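PDB 1T3Q: quinoline 2-oxidoreductase large subunit from Pseudomonas putida, which probably catalyses the hydroxylation of quinoline at carbon 2, using a molybdenum centre held by a pterin cytosine dinucleotide cofactor. Local coordinates for residues R195-P200 and F255-H260. Sequence-based numbering, arbitrary orientation.
Sequences RVSACP and FGQKAH. With MCN (pterin cytosine dinucleotide), chain N; SMO (dioxosulfidomolybdenum(VI) ion), chain O.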
loop_
_atom_site.group_PDB
_atom_site.type_symbol
_atom_site.label_atom_id
_atom_site.label_comp_id
_atom_site.label_asym_id
_atom_site.label_seq_id
_atom_site.Cartn_x
_atom_site.Cartn_y
_atom_site.Cartn_z
ATOM N N ARG B 195 22.179 32.039 -10.714
ATOM C CA ARG B 195 21.203 30.991 -10.480
ATOM C C ARG B 195 21.763 30.069 -9.405
ATOM O O ARG B 195 22.983 29.950 -9.248
ATOM C CB ARG B 195 20.968 30.162 -11.749
ATOM C CG ARG B 195 20.106 30.854 -12.787
ATOM C CD ARG B 195 19.839 29.981 -14.010
ATOM N NE ARG B 195 18.850 30.637 -14.865
ATOM C CZ ARG B 195 17.795 30.034 -15.397
ATOM N NH1 ARG B 195 17.581 28.744 -15.178
ATOM N NH2 ARG B 195 16.929 30.732 -16.126
ATOM N N VAL B 196 20.864 29.435 -8.665
ATOM C CA VAL B 196 21.238 28.464 -7.649
ATOM C C VAL B 196 20.213 27.354 -7.762
ATOM O O VAL B 196 19.183 27.520 -8.418
ATOM C CB VAL B 196 21.199 29.041 -6.205
ATOM C CG1 VAL B 196 22.199 30.166 -6.070
ATOM C CG2 VAL B 196 19.789 29.505 -5.851
ATOM N N SER B 197 20.508 26.215 -7.145
ATOM C CA SER B 197 19.599 25.081 -7.140
ATOM C C SER B 197 19.213 24.812 -5.692
ATOM O O SER B 197 20.033 24.998 -4.793
ATOM C CB SER B 197 20.290 23.832 -7.709
ATOM O OG SER B 197 19.469 22.689 -7.533
ATOM N N ALA B 198 17.972 24.388 -5.467
ATOM C CA ALA B 198 17.519 24.068 -4.114
ATOM C C ALA B 198 18.424 22.940 -3.622
ATOM O O ALA B 198 18.664 22.782 -2.421
ATOM C CB ALA B 198 16.064 23.607 -4.140
ATOM N N CYS B 199 18.913 22.152 -4.576
ATOM C CA CYS B 199 19.812 21.037 -4.296
ATOM C C CYS B 199 19.451 20.214 -3.049
ATOM O O CYS B 199 20.246 20.097 -2.111
ATOM C CB CYS B 199 21.254 21.568 -4.187
ATOM S SG CYS B 199 22.552 20.299 -4.286
ATOM N N PRO B 200 18.237 19.647 -3.010
ATOM C CA PRO B 200 17.856 18.841 -1.846
ATOM C C PRO B 200 18.695 17.561 -1.911
ATOM O O PRO B 200 19.072 17.143 -3.000
ATOM C CB PRO B 200 16.372 18.577 -2.087
ATOM C CG PRO B 200 16.294 18.512 -3.590
ATOM C CD PRO B 200 17.146 19.693 -3.999
ATOM N N PHE B 255 12.305 22.537 -0.239
ATOM C CA PHE B 255 12.753 23.920 -0.336
ATOM C C PHE B 255 12.175 24.689 -1.524
ATOM O O PHE B 255 12.768 25.661 -1.972
ATOM C CB PHE B 255 14.282 23.949 -0.404
ATOM C CG PHE B 255 14.945 23.073 0.624
ATOM C CD1 PHE B 255 14.857 23.384 1.978
ATOM C CD2 PHE B 255 15.616 21.915 0.242
ATOM C CE1 PHE B 255 15.426 22.548 2.943
ATOM C CE2 PHE B 255 16.191 21.070 1.200
ATOM C CZ PHE B 255 16.093 21.388 2.550
ATOM N N GLY B 256 11.024 24.252 -2.020
ATOM C CA GLY B 256 10.409 24.924 -3.155
ATOM C C GLY B 256 10.563 24.170 -4.466
ATOM O O GLY B 256 9.670 24.205 -5.322
ATOM N N GLN B 257 11.687 23.480 -4.634
ATOM C CA GLN B 257 11.930 22.742 -5.876
ATOM C C GLN B 257 10.843 21.707 -6.123
ATOM O O GLN B 257 10.446 21.459 -7.267
ATOM C CB GLN B 257 13.294 22.048 -5.834
ATOM C CG GLN B 257 13.737 21.484 -7.185
ATOM C CD GLN B 257 14.984 20.632 -7.086
ATOM O OE1 GLN B 257 14.913 19.446 -6.768
ATOM N NE2 GLN B 257 16.138 21.239 -7.343
ATOM N N LYS B 258 10.359 21.105 -5.044
ATOM C CA LYS B 258 9.325 20.095 -5.140
ATOM C C LYS B 258 7.930 20.699 -4.993
ATOM O O LYS B 258 6.958 20.005 -4.695
ATOM C CB LYS B 258 9.598 18.992 -4.109
ATOM C CG LYS B 258 10.856 18.207 -4.484
ATOM C CD LYS B 258 11.262 17.146 -3.467
ATOM C CE LYS B 258 12.593 16.523 -3.881
ATOM N NZ LYS B 258 13.215 15.713 -2.789
ATOM N N ALA B 259 7.851 22.005 -5.223
ATOM C CA ALA B 259 6.591 22.728 -5.174
ATOM C C ALA B 259 6.276 23.191 -6.596
ATOM O O ALA B 259 5.837 24.318 -6.811
ATOM C CB ALA B 259 6.690 23.927 -4.240
ATOM N N HIS B 260 6.541 22.317 -7.560
ATOM C CA HIS B 260 6.256 22.596 -8.968
ATOM C C HIS B 260 5.712 21.323 -9.585
ATOM O O HIS B 260 5.897 20.225 -9.048
ATOM C CB HIS B 260 7.513 22.960 -9.768
ATOM C CG HIS B 260 8.246 24.161 -9.262
ATOM N ND1 HIS B 260 9.300 24.068 -8.379
ATOM C CD2 HIS B 260 8.093 25.480 -9.530
ATOM C CE1 HIS B 260 9.769 25.277 -8.128
ATOM N NE2 HIS B 260 9.055 26.152 -8.813
HETATM N N1 MCN N . 6.736 26.398 13.072
HETATM C C2 MCN N . 6.413 26.444 14.468
HETATM N N3 MCN N . 5.833 27.643 14.854
HETATM C C4 MCN N . 5.566 28.738 14.040
HETATM C C5 MCN N . 5.930 28.638 12.621
HETATM C C6 MCN N . 6.503 27.482 12.147
HETATM O O2 MCN N . 6.667 25.514 15.200
HETATM N N4 MCN N . 5.003 29.828 14.517
HETATM C "C1'" MCN N . 7.359 25.037 12.584
HETATM C C2D MCN N . 6.260 24.090 11.917
HETATM O "O2'" MCN N . 6.573 22.681 12.202
HETATM C "C3'" MCN N . 6.319 24.471 10.453
HETATM C C4D MCN N . 7.780 24.740 10.184
HETATM O O4D MCN N . 8.342 25.183 11.519
HETATM O "O3'" MCN N . 5.811 23.363 9.630
HETATM C "C5'" MCN N . 8.083 25.684 8.986
HETATM O "O5'" MCN N . 7.296 26.829 9.201
HETATM P PA MCN N . 6.256 27.417 8.170
HETATM O O1A MCN N . 4.902 27.164 8.758
HETATM O O2A MCN N . 6.755 28.826 7.899
HETATM O O3A MCN N . 6.350 26.770 6.679
HETATM P PB MCN N . 5.861 25.355 6.112
HETATM O O1B MCN N . 4.835 25.639 5.063
HETATM O O2B MCN N . 5.477 24.423 7.223
HETATM O O3B MCN N . 7.187 24.746 5.445
HETATM C C10 MCN N . 7.588 25.132 4.154
HETATM C "C9'" MCN N . 8.759 26.040 4.347
HETATM C "C8'" MCN N . 9.231 26.381 2.914
HETATM S "S8'" MCN N . 8.046 27.266 1.911
HETATM C "C7'" MCN N . 10.428 26.102 2.392
HETATM S "S7'" MCN N . 10.947 26.487 0.727
HETATM C "C6'" MCN N . 11.442 25.302 3.278
HETATM C C7 MCN N . 11.176 25.538 4.741
HETATM O "O9'" MCN N . 9.824 25.261 5.068
HETATM N "N5'" MCN N . 11.388 23.872 2.761
HETATM C C4A MCN N . 11.989 23.014 3.766
HETATM N "N8'" MCN N . 12.047 24.649 5.582
HETATM C C4B MCN N . 12.358 23.350 5.081
HETATM N "N1'" MCN N . 12.942 22.476 6.033
HETATM C "C2'" MCN N . 13.147 21.213 5.593
HETATM N "N2'" MCN N . 13.714 20.345 6.459
HETATM N "N3'" MCN N . 12.790 20.782 4.332
HETATM C "C4'" MCN N . 12.179 21.608 3.316
HETATM O "O4'" MCN N . 11.895 21.153 2.234
HETATM S S SMO O . 10.151 28.148 -1.922
HETATM MO MO SMO O . 8.937 27.381 -0.341
HETATM O OM2 SMO O . 8.039 28.791 -0.821
HETATM O OM1 SMO O . 8.277 26.007 -1.077
#
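The ring of F255 touches P200 at its edge and the cofactor MCN over one face. At the edge, P200 CA lies 4.1 Å from F255 CE2, near the ring plane, and P200 CB packs beside it. Over the face, MCN C4' sits 3.4 Å from F255 CE1, and the CD1-CE1 side of the ring lies over the C4' region of the pterin. CG of F255 stands beside its own backbone N and anti to the carbonyl carbon (chi1 -47°). This sets the ring on the same side as that N, against the pterin whose O4' the N binds at 2.9 Å. Next in sequence, G256 passes the molybdenum centre, with its CA 3.2 Å from OM1 of SMO.

A198 CB touches both Q257 CB (3.6 Å) and F255 CB (4.2 Å). The extended Q257 side chain crosses P200 at about a right angle. H260 ND1 binds Q257 O almost straight (177°), from above the carbonyl plane.

The contact is buried beside the molybdenum site, and F255 and G256 line the cofactor pocket. It joins the loop between strands 185-193 and 205-211 to the loop before helix 263-275. Helix 285-291 covers S197 and C199, helix 672-692 meets F255, and R143 of the small subunit binds A198 O.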